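Local coordinates for protein Glucanase/chitosanase (Paenibacillus fukuinensis, PDB 4ZZ8) that probably hydrolyses glycosidic bonds in glucans and chitosan, this chain being its F5/8 type C domain, which here binds two linked glucosamine units, at residues S19-G24 and R38-Y43; W49-L54 and A113-V118; K64-D69 and G101-I106. All blocks are in the same frame, centred on the assembly; numbering follows the deposited sequence. Where two conformers were deposited one is given.

Contact 1: residues S19-G24 and R38-Y43; sequences SIETAG and RWASAY. With GCS (2-amino-2-deoxy-beta-D-glucopyranose), chain C; GCS (2-amino-2-deoxy-beta-D-glucopyranose), chain B; SO4 (sulfate ion), chain D.
W39 turns the edge of its indole to S19: NE1 donates to S19 O at 3.0 Å, the oxygen lying in the ring plane and the nitrogen in the carbonyl plane. One face of the ring is met near its rim by S41 N. Y43 also works through its rim, with CE1 3.8 Å from E21 OE2. Water 1, likewise in that ring plane, donates to both E21 OE2 and S41 O. The R38 guanidinium, which makes a cation-pi contact with W132, is used at its edge. NE and NH2 grip a sulfate, while NH1 and NH2 converge on O3 of the chain C glucosamine, each at 3.0 Å.

Backbone and side chain both tie the segments: E21 N donates to A40 O at 2.8 Å, and the S19 hydroxyl OG accepts from A42 N at 2.8 Å. With CG anti to the backbone N (chi1 178°) and the chain extended beyond it, E21 passes A40 CB and delivers its carboxylate to the sugar. There OE1 accepts from amine N2 at 2.9 Å, and OE2 lies very close to O3. Y43 OH accepts from the same amine and pairs with O6 of the chain B unit.

An alanine at R38 removes the guanidinium, which would probably leave sugar O3 less firmly held, the E21 carboxylate without a nearby positive charge and the sulfate without these donors.

Loops at one end of the beta-sandwich form a site for the glucosamine pair, consistent with binding chitosan; loops at one end of this fold also carry the sugar site in many carbohydrate-binding modules.

Contact 2: residues W49-L54 and A113-V118; sequences WIYINL and AKFVRV. With SO4 (sulfate ion), chain E; EDO (1,2-ethanediol), chain H.
Y51 with R117 and N53 with F115 are the non-hydrogen-bonded pairs of an antiparallel ladder inside the five-stranded sheet of the F5/8 type C beta-sandwich. The intervening pairs, I50 with V118 and I52 with V116, are hydrogen-bonded twice each; L54 N adds a bond to K114 O of 2.8 Å. A classic beta bulge sets K114 and F115 together against S80. I50, I52, V116 and V118 point to the sandwich interior, towards L131 and F134 of the other sheet, and L54 CD1 reaches V116 CG2 at 3.9 Å.

The opposite face is aromatic and polar. The F115 rim addresses the Y51 ring face in an offset T-shaped pair, centroids 5.8 Å apart and planes at 87°. Its CE2 also lies 3.4 Å from N53 CG, while N53 OD1 accepts from G55 N. Water 2 joins N53 ND2 to K114 NZ, which also bonds G84 O.

R117, bent at chi3 (78°), brings its guanidinium, tilted 39°, over the W49 face, NH1 near the rim, in a cation-pi contact with CZ 4.7 Å from the five-membered ring centroid. NH2 donates to Q78 OE1 and sulfate O3; NH1 points almost straight at sulfate O2, 2.9 Å away.

Contact 3: residues K64-D69 and G101-I106; sequences KLNWED and GAIDDI. With GCS (2-amino-2-deoxy-beta-D-glucopyranose), chain C.
Backbone hydrogen bonds join L65 to D104 in both directions, at 2.9 Å from L65 N to D104 O and 2.8 Å in return. W67 N extends the antiparallel ladder to A102 O, just where the 101-106 segment leaves its turn.

Among side-chain polar contacts, the indole edge of W67 leads: NE1 donates to D104 OD2 at 2.8 Å, though bent (138°) and meeting the oxygen from above a carboxylate plane turned 65° from the ring. D105 OD1 forms a salt bridge with R62; K64 NZ, 4.6 Å from D105 OD2, adds a looser attraction.

Of the carbon contacts, L65 CD1 touches I106 CD1 at 4.0 Å on the buried face; on the other, the I103 methyl CD1 lies 3.6 Å from the N66 amide carbon CG, and K64 crosses I103 at an angle, CG meeting CG2.

Past the strand end, water 3 links E68 O to A102 N. The E68 chain, bent at chi2 (-95°), takes O4 of the chain C glucosamine on OE1 and its O6 on OE2, while A70 N also holds OE1.

W67 NE1 and Y75 OH grip D104 OD2 while carbonyl oxygens of G101 and I103 crowd OD1, a balance that could shift its ionisation either way.

In the fold
Contact 2 is the most central, and contacts 2 and 3 both pair antiparallel strands, one in each sheet of the sandwich. They meet in the core, where V118 CG2 packs on L65 CD2, and contact 3 is nested in the loop that contact 2 closes. Contact 3 runs from buried L65, W67 and D104 to solvent-facing I103 and D105. Contact 1 is the surface contact: E21, R38 and Y43 turn their polar ends to the sugars, while its serines bond within the protein. It still leans on the core, W39 packing against W49 and I50. Contacts 1 and 3, centres about 17 Å apart, reach the same four-stranded sheet and share the chain C glucosamine.

Contact 1: residues S19-G24 and R38-Y43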
# COMPACT_ATOMS: atom_id res chain seq x y z
N SER A 19 3.86 8.83 -6.53
CA SER A 19 3.33 10.06 -7.05
C SER A 19 2.02 10.32 -6.29
O SER A 19 1.53 9.42 -5.61
CB SER A 19 3.02 9.90 -8.54
OG SER A 19 2.03 8.91 -8.82
N ILE A 20 1.48 11.51 -6.50
CA ILE A 20 0.19 11.87 -5.98
C ILE A 20 -0.61 12.61 -7.04
O ILE A 20 -0.04 13.28 -7.86
CB ILE A 20 0.30 12.73 -4.68
CG1 ILE A 20 0.77 14.11 -4.97
CG2 ILE A 20 1.15 12.00 -3.64
CD1 ILE A 20 0.56 15.06 -3.82
N GLU A 21 -1.91 12.45 -7.03
CA GLU A 21 -2.74 13.08 -8.05
C GLU A 21 -2.77 14.60 -7.83
O GLU A 21 -2.64 15.36 -8.84
CB GLU A 21 -4.13 12.49 -7.99
CG GLU A 21 -5.15 13.05 -8.94
CD GLU A 21 -6.57 12.59 -8.65
OE1 GLU A 21 -7.48 13.46 -8.71
OE2 GLU A 21 -6.81 11.39 -8.50
N THR A 22 -3.05 14.99 -6.59
CA THR A 22 -3.18 16.39 -6.20
C THR A 22 -2.90 16.52 -4.74
O THR A 22 -2.97 15.51 -4.02
CB THR A 22 -4.62 16.97 -6.45
OG1 THR A 22 -5.57 16.24 -5.66
CG2 THR A 22 -5.02 17.10 -7.94
N ALA A 23 -2.69 17.75 -4.26
CA ALA A 23 -2.68 18.00 -2.82
C ALA A 23 -3.99 17.48 -2.20
O ALA A 23 -5.04 17.53 -2.79
CB ALA A 23 -2.44 19.47 -2.51
N GLY A 24 -3.86 16.86 -1.02
CA GLY A 24 -4.94 16.18 -0.36
C GLY A 24 -5.09 14.69 -0.62
O GLY A 24 -5.92 14.00 0.00
N ARG A 38 -8.25 9.39 0.89
CA ARG A 38 -7.51 8.43 0.13
C ARG A 38 -6.24 9.03 -0.46
O ARG A 38 -6.15 10.19 -0.86
CB ARG A 38 -8.35 7.83 -1.07
CG ARG A 38 -8.87 8.88 -2.07
CD ARG A 38 -9.99 8.30 -2.92
NE ARG A 38 -10.56 9.39 -3.74
CZ ARG A 38 -10.21 9.72 -4.97
NH1 ARG A 38 -9.33 8.97 -5.61
NH2 ARG A 38 -10.78 10.81 -5.57
N TRP A 39 -5.23 8.17 -0.49
CA TRP A 39 -4.16 8.35 -1.46
C TRP A 39 -4.67 8.11 -2.85
O TRP A 39 -5.42 7.17 -3.08
CB TRP A 39 -2.99 7.38 -1.16
CG TRP A 39 -1.87 7.35 -2.20
CD1 TRP A 39 -1.10 8.41 -2.60
CD2 TRP A 39 -1.52 6.28 -3.04
NE1 TRP A 39 -0.32 8.06 -3.66
CE2 TRP A 39 -0.53 6.73 -3.93
CE3 TRP A 39 -1.99 4.93 -3.18
CZ2 TRP A 39 0.07 5.88 -4.86
CZ3 TRP A 39 -1.40 4.12 -4.08
CH2 TRP A 39 -0.35 4.59 -4.91
N ALA A 40 -4.13 8.89 -3.77
CA ALA A 40 -4.37 8.63 -5.22
C ALA A 40 -3.10 9.01 -5.92
O ALA A 40 -2.51 10.08 -5.67
CB ALA A 40 -5.52 9.47 -5.74
N SER A 41 -2.68 8.17 -6.86
CA SER A 41 -1.44 8.40 -7.63
C SER A 41 -1.69 9.30 -8.83
O SER A 41 -2.84 9.66 -9.14
CB SER A 41 -0.91 7.06 -8.14
OG SER A 41 -1.68 6.53 -9.24
N ALA A 42 -0.61 9.68 -9.52
CA ALA A 42 -0.76 10.21 -10.88
C ALA A 42 -1.39 9.21 -11.77
O ALA A 42 -1.34 8.00 -11.53
CB ALA A 42 0.59 10.65 -11.43
N TYR A 43 -2.09 9.75 -12.81
CA TYR A 43 -2.69 8.89 -13.81
C TYR A 43 -1.65 8.25 -14.73
O TYR A 43 -0.56 8.72 -14.84
CB TYR A 43 -3.64 9.69 -14.64
CG TYR A 43 -4.86 10.24 -14.00
CD1 TYR A 43 -5.20 10.05 -12.68
CD2 TYR A 43 -5.77 10.92 -14.81
CE1 TYR A 43 -6.37 10.56 -12.17
CE2 TYR A 43 -6.90 11.45 -14.28
CZ TYR A 43 -7.22 11.24 -12.98
OH TYR A 43 -8.40 11.73 -12.47
C1 GCS C . -11.24 10.70 -11.03
C2 GCS C . -10.57 11.20 -9.78
C3 GCS C . -9.63 10.09 -9.29
C4 GCS C . -10.39 8.78 -9.19
C5 GCS C . -11.13 8.41 -10.46
C6 GCS C . -11.99 7.19 -10.35
N2 GCS C . -9.84 12.42 -10.01
O3 GCS C . -9.06 10.61 -8.06
O4 GCS C . -9.48 7.76 -8.77
O5 GCS C . -11.95 9.54 -10.79
O6 GCS C . -13.04 7.36 -9.44
C1 GCS B . -14.64 13.03 -14.44
C2 GCS B . -15.14 11.84 -13.71
C3 GCS B . -14.29 11.52 -12.47
C4 GCS B . -12.81 11.68 -12.71
C5 GCS B . -12.62 13.04 -13.37
C6 GCS B . -11.18 13.49 -13.49
N2 GCS B . -16.52 12.17 -13.31
O3 GCS B . -14.50 10.17 -12.08
O4 GCS B . -12.21 11.75 -11.37
O5 GCS B . -13.24 12.97 -14.66
O6 GCS B . -10.50 12.42 -14.11
S SO4 D . -12.23 12.75 -2.67
O1 SO4 D . -12.73 12.25 -3.91
O2 SO4 D . -13.26 12.93 -1.68
O3 SO4 D . -11.25 11.76 -2.19
O4 SO4 D . -11.55 14.01 -2.87
O HOH W 1 -5.47 9.14 -9.10

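Contact 2: residues W49-L54 and A113-V118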
# COMPACT_ATOMS: atom_id res chain seq x y z
N TRP A 49 3.24 3.11 -6.42
CA TRP A 49 3.40 2.47 -5.15
C TRP A 49 3.24 3.39 -3.97
O TRP A 49 3.35 4.65 -4.10
CB TRP A 49 4.79 1.75 -5.05
CG TRP A 49 5.97 2.58 -5.36
CD1 TRP A 49 6.64 2.62 -6.52
CD2 TRP A 49 6.60 3.59 -4.50
NE1 TRP A 49 7.69 3.51 -6.45
CE2 TRP A 49 7.70 4.11 -5.24
CE3 TRP A 49 6.41 3.98 -3.18
CZ2 TRP A 49 8.52 5.12 -4.72
CZ3 TRP A 49 7.24 4.98 -2.66
CH2 TRP A 49 8.31 5.53 -3.50
N ILE A 50 2.95 2.76 -2.83
CA ILE A 50 2.89 3.44 -1.55
C ILE A 50 3.55 2.51 -0.55
O ILE A 50 3.26 1.32 -0.54
CB ILE A 50 1.43 3.76 -1.12
CG1 ILE A 50 1.37 4.36 0.26
CG2 ILE A 50 0.47 2.61 -1.31
CD1 ILE A 50 0.04 5.04 0.55
N TYR A 51 4.40 3.07 0.29
CA TYR A 51 4.95 2.27 1.40
C TYR A 51 4.80 3.00 2.71
O TYR A 51 4.66 4.22 2.79
CB TYR A 51 6.39 1.83 1.17
CG TYR A 51 7.51 2.84 1.28
CD1 TYR A 51 7.89 3.40 2.50
CD2 TYR A 51 8.24 3.14 0.16
CE1 TYR A 51 8.91 4.30 2.58
CE2 TYR A 51 9.31 4.03 0.21
CZ TYR A 51 9.58 4.64 1.41
OH TYR A 51 10.69 5.50 1.49
N ILE A 52 4.77 2.17 3.72
CA ILE A 52 4.63 2.60 5.12
C ILE A 52 5.91 2.21 5.86
O ILE A 52 6.45 1.08 5.70
CB ILE A 52 3.48 1.89 5.76
CG1 ILE A 52 2.12 2.10 5.01
CG2 ILE A 52 3.32 2.29 7.22
CD1 ILE A 52 1.13 1.05 5.26
N ASN A 53 6.44 3.13 6.63
CA ASN A 53 7.52 2.85 7.59
C ASN A 53 6.89 2.52 8.90
O ASN A 53 6.30 3.36 9.57
CB ASN A 53 8.40 4.07 7.71
CG ASN A 53 9.59 3.87 8.63
OD1 ASN A 53 9.65 2.93 9.40
ND2 ASN A 53 10.52 4.84 8.59
N LEU A 54 6.95 1.25 9.28
CA LEU A 54 6.29 0.82 10.47
C LEU A 54 7.01 1.34 11.72
O LEU A 54 6.46 1.19 12.83
CB LEU A 54 6.19 -0.72 10.51
CG LEU A 54 5.33 -1.39 9.47
CD1 LEU A 54 5.45 -2.94 9.63
CD2 LEU A 54 3.88 -0.99 9.45
N ALA A 113 9.10 -7.23 9.21
CA ALA A 113 9.05 -6.15 8.19
C ALA A 113 9.25 -4.83 8.94
O ALA A 113 8.73 -4.69 10.04
CB ALA A 113 7.76 -6.12 7.45
N LYS A 114 10.12 -3.95 8.41
CA LYS A 114 10.14 -2.56 8.88
C LYS A 114 9.34 -1.66 7.97
O LYS A 114 8.80 -0.67 8.42
CB LYS A 114 11.53 -1.98 9.00
CG LYS A 114 11.48 -0.83 9.97
CD LYS A 114 12.60 0.15 9.82
CE LYS A 114 12.17 1.52 10.31
NZ LYS A 114 13.36 2.26 10.78
N PHE A 115 9.22 -2.04 6.70
CA PHE A 115 8.40 -1.24 5.70
C PHE A 115 7.50 -2.23 4.97
O PHE A 115 7.89 -3.41 4.77
CB PHE A 115 9.26 -0.53 4.65
CG PHE A 115 10.33 0.38 5.26
CD1 PHE A 115 11.56 -0.16 5.63
CD2 PHE A 115 10.15 1.74 5.35
CE1 PHE A 115 12.57 0.59 6.15
CE2 PHE A 115 11.14 2.51 5.91
CZ PHE A 115 12.38 1.95 6.29
N VAL A 116 6.34 -1.76 4.51
CA VAL A 116 5.41 -2.58 3.74
C VAL A 116 5.00 -1.68 2.56
O VAL A 116 4.67 -0.52 2.73
CB VAL A 116 4.14 -2.96 4.49
CG1 VAL A 116 3.40 -4.01 3.63
CG2 VAL A 116 4.45 -3.40 5.87
N ARG A 117 5.05 -2.27 1.36
CA ARG A 117 4.74 -1.49 0.10
C ARG A 117 3.66 -2.20 -0.66
O ARG A 117 3.69 -3.41 -0.80
CB ARG A 117 5.99 -1.45 -0.78
CG ARG A 117 5.84 -0.50 -2.01
CD ARG A 117 7.16 -0.13 -2.63
NE ARG A 117 7.74 -1.16 -3.48
CZ ARG A 117 8.57 -0.94 -4.49
NH1 ARG A 117 8.93 0.28 -4.80
NH2 ARG A 117 8.95 -1.97 -5.28
N VAL A 118 2.69 -1.44 -1.19
CA VAL A 118 1.83 -1.90 -2.27
C VAL A 118 2.47 -1.42 -3.54
O VAL A 118 2.64 -0.21 -3.70
CB VAL A 118 0.39 -1.36 -2.14
CG1 VAL A 118 -0.44 -1.75 -3.36
CG2 VAL A 118 -0.26 -1.84 -0.86
S SO4 E . 11.27 -0.33 -7.84
O1 SO4 E . 11.12 -0.09 -9.29
O2 SO4 E . 10.53 0.81 -7.18
O3 SO4 E . 10.71 -1.70 -7.65
O4 SO4 E . 12.65 -0.33 -7.49
C1 EDO H . 9.84 8.31 6.09
O1 EDO H . 10.10 7.82 7.44
C2 EDO H . 9.34 7.13 5.30
O2 EDO H . 10.29 5.99 5.42
O HOH W 2 12.88 4.89 10.46

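Contact 3: residues K64-D69 and G101-I106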
# COMPACT_ATOMS: atom_id res chain seq x y z
N LYS A 64 -4.91 -5.30 4.79
CA LYS A 64 -6.23 -5.03 4.23
C LYS A 64 -6.18 -3.73 3.45
O LYS A 64 -5.75 -2.70 3.98
CB LYS A 64 -7.28 -4.96 5.34
CG LYS A 64 -8.72 -4.68 4.88
CD LYS A 64 -9.70 -4.51 6.04
CE LYS A 64 -10.45 -5.78 6.30
NZ LYS A 64 -11.44 -5.49 7.36
N LEU A 65 -6.54 -3.84 2.15
CA LEU A 65 -6.64 -2.72 1.26
C LEU A 65 -8.10 -2.36 1.08
O LEU A 65 -8.96 -3.21 0.80
CB LEU A 65 -6.01 -3.04 -0.07
CG LEU A 65 -4.53 -3.45 -0.04
CD1 LEU A 65 -3.97 -3.74 -1.43
CD2 LEU A 65 -3.65 -2.49 0.77
N ASN A 66 -8.38 -1.10 1.16
CA ASN A 66 -9.70 -0.59 0.81
C ASN A 66 -9.50 0.30 -0.41
O ASN A 66 -9.06 1.46 -0.27
CB ASN A 66 -10.26 0.21 1.96
CG ASN A 66 -11.66 0.79 1.68
OD1 ASN A 66 -12.27 1.37 2.61
ND2 ASN A 66 -12.13 0.70 0.51
N TRP A 67 -9.75 -0.23 -1.58
CA TRP A 67 -9.55 0.45 -2.85
C TRP A 67 -10.69 1.42 -3.14
O TRP A 67 -11.85 1.05 -2.97
CB TRP A 67 -9.39 -0.50 -4.02
CG TRP A 67 -8.23 -1.43 -4.00
CD1 TRP A 67 -8.21 -2.74 -3.57
CD2 TRP A 67 -6.91 -1.13 -4.47
NE1 TRP A 67 -6.93 -3.24 -3.76
CE2 TRP A 67 -6.15 -2.28 -4.35
CE3 TRP A 67 -6.32 0.03 -5.01
CZ2 TRP A 67 -4.78 -2.31 -4.69
CZ3 TRP A 67 -5.01 -0.00 -5.34
CH2 TRP A 67 -4.25 -1.14 -5.18
N GLU A 68 -10.33 2.55 -3.73
CA GLU A 68 -11.29 3.39 -4.47
C GLU A 68 -11.52 2.81 -5.86
O GLU A 68 -10.95 1.80 -6.21
CB GLU A 68 -10.74 4.82 -4.47
CG GLU A 68 -11.64 5.92 -4.98
CD GLU A 68 -11.47 6.32 -6.46
OE1 GLU A 68 -10.50 5.90 -7.17
OE2 GLU A 68 -12.44 7.01 -6.96
N ASP A 69 -12.39 3.43 -6.67
CA ASP A 69 -12.76 2.85 -7.94
C ASP A 69 -11.54 2.61 -8.84
O ASP A 69 -11.53 1.64 -9.61
CB ASP A 69 -13.82 3.74 -8.62
CG ASP A 69 -15.04 4.07 -7.71
OD1 ASP A 69 -14.90 4.34 -6.48
OD2 ASP A 69 -16.16 4.03 -8.27
N GLY A 101 -10.83 -5.15 -6.60
CA GLY A 101 -11.15 -3.88 -6.03
C GLY A 101 -11.89 -3.97 -4.70
O GLY A 101 -11.93 -5.03 -4.02
N ALA A 102 -12.47 -2.87 -4.29
CA ALA A 102 -13.13 -2.73 -3.05
C ALA A 102 -12.21 -3.20 -1.93
O ALA A 102 -11.01 -2.79 -1.88
CB ALA A 102 -14.45 -3.48 -3.07
N ILE A 103 -12.68 -4.05 -1.01
CA ILE A 103 -11.79 -4.57 0.01
C ILE A 103 -11.01 -5.78 -0.46
O ILE A 103 -11.56 -6.74 -0.98
CB ILE A 103 -12.55 -4.98 1.31
CG1 ILE A 103 -13.43 -3.88 1.84
CG2 ILE A 103 -11.56 -5.45 2.34
CD1 ILE A 103 -12.77 -2.57 2.08
N ASP A 104 -9.69 -5.71 -0.28
CA ASP A 104 -8.83 -6.87 -0.48
C ASP A 104 -8.22 -7.24 0.89
O ASP A 104 -7.42 -6.51 1.44
CB ASP A 104 -7.68 -6.61 -1.46
CG ASP A 104 -8.10 -6.38 -2.87
OD1 ASP A 104 -9.27 -6.51 -3.21
OD2 ASP A 104 -7.24 -6.07 -3.74
N ASP A 105 -8.55 -8.43 1.39
CA ASP A 105 -8.02 -8.87 2.69
C ASP A 105 -7.04 -9.94 2.38
O ASP A 105 -7.38 -11.05 1.90
CB ASP A 105 -9.16 -9.39 3.64
CG ASP A 105 -8.79 -9.34 5.16
OD1 ASP A 105 -7.64 -9.07 5.58
OD2 ASP A 105 -9.74 -9.53 5.97
N ILE A 106 -5.76 -9.62 2.58
CA ILE A 106 -4.69 -10.44 2.14
C ILE A 106 -3.95 -11.07 3.32
O ILE A 106 -3.55 -10.35 4.22
CB ILE A 106 -3.68 -9.59 1.31
CG1 ILE A 106 -4.39 -8.85 0.16
CG2 ILE A 106 -2.45 -10.43 0.89
CD1 ILE A 106 -3.74 -7.53 -0.23
C1 GCS C . -11.24 10.70 -11.03
C2 GCS C . -10.57 11.20 -9.78
C3 GCS C . -9.63 10.09 -9.29
C4 GCS C . -10.39 8.78 -9.19
C5 GCS C . -11.13 8.41 -10.46
C6 GCS C . -11.99 7.19 -10.35
N2 GCS C . -9.84 12.42 -10.01
O3 GCS C . -9.06 10.61 -8.06
O4 GCS C . -9.48 7.76 -8.77
O5 GCS C . -11.95 9.54 -10.79
O6 GCS C . -13.04 7.36 -9.44
O HOH W 3 -12.58 -0.49 -5.90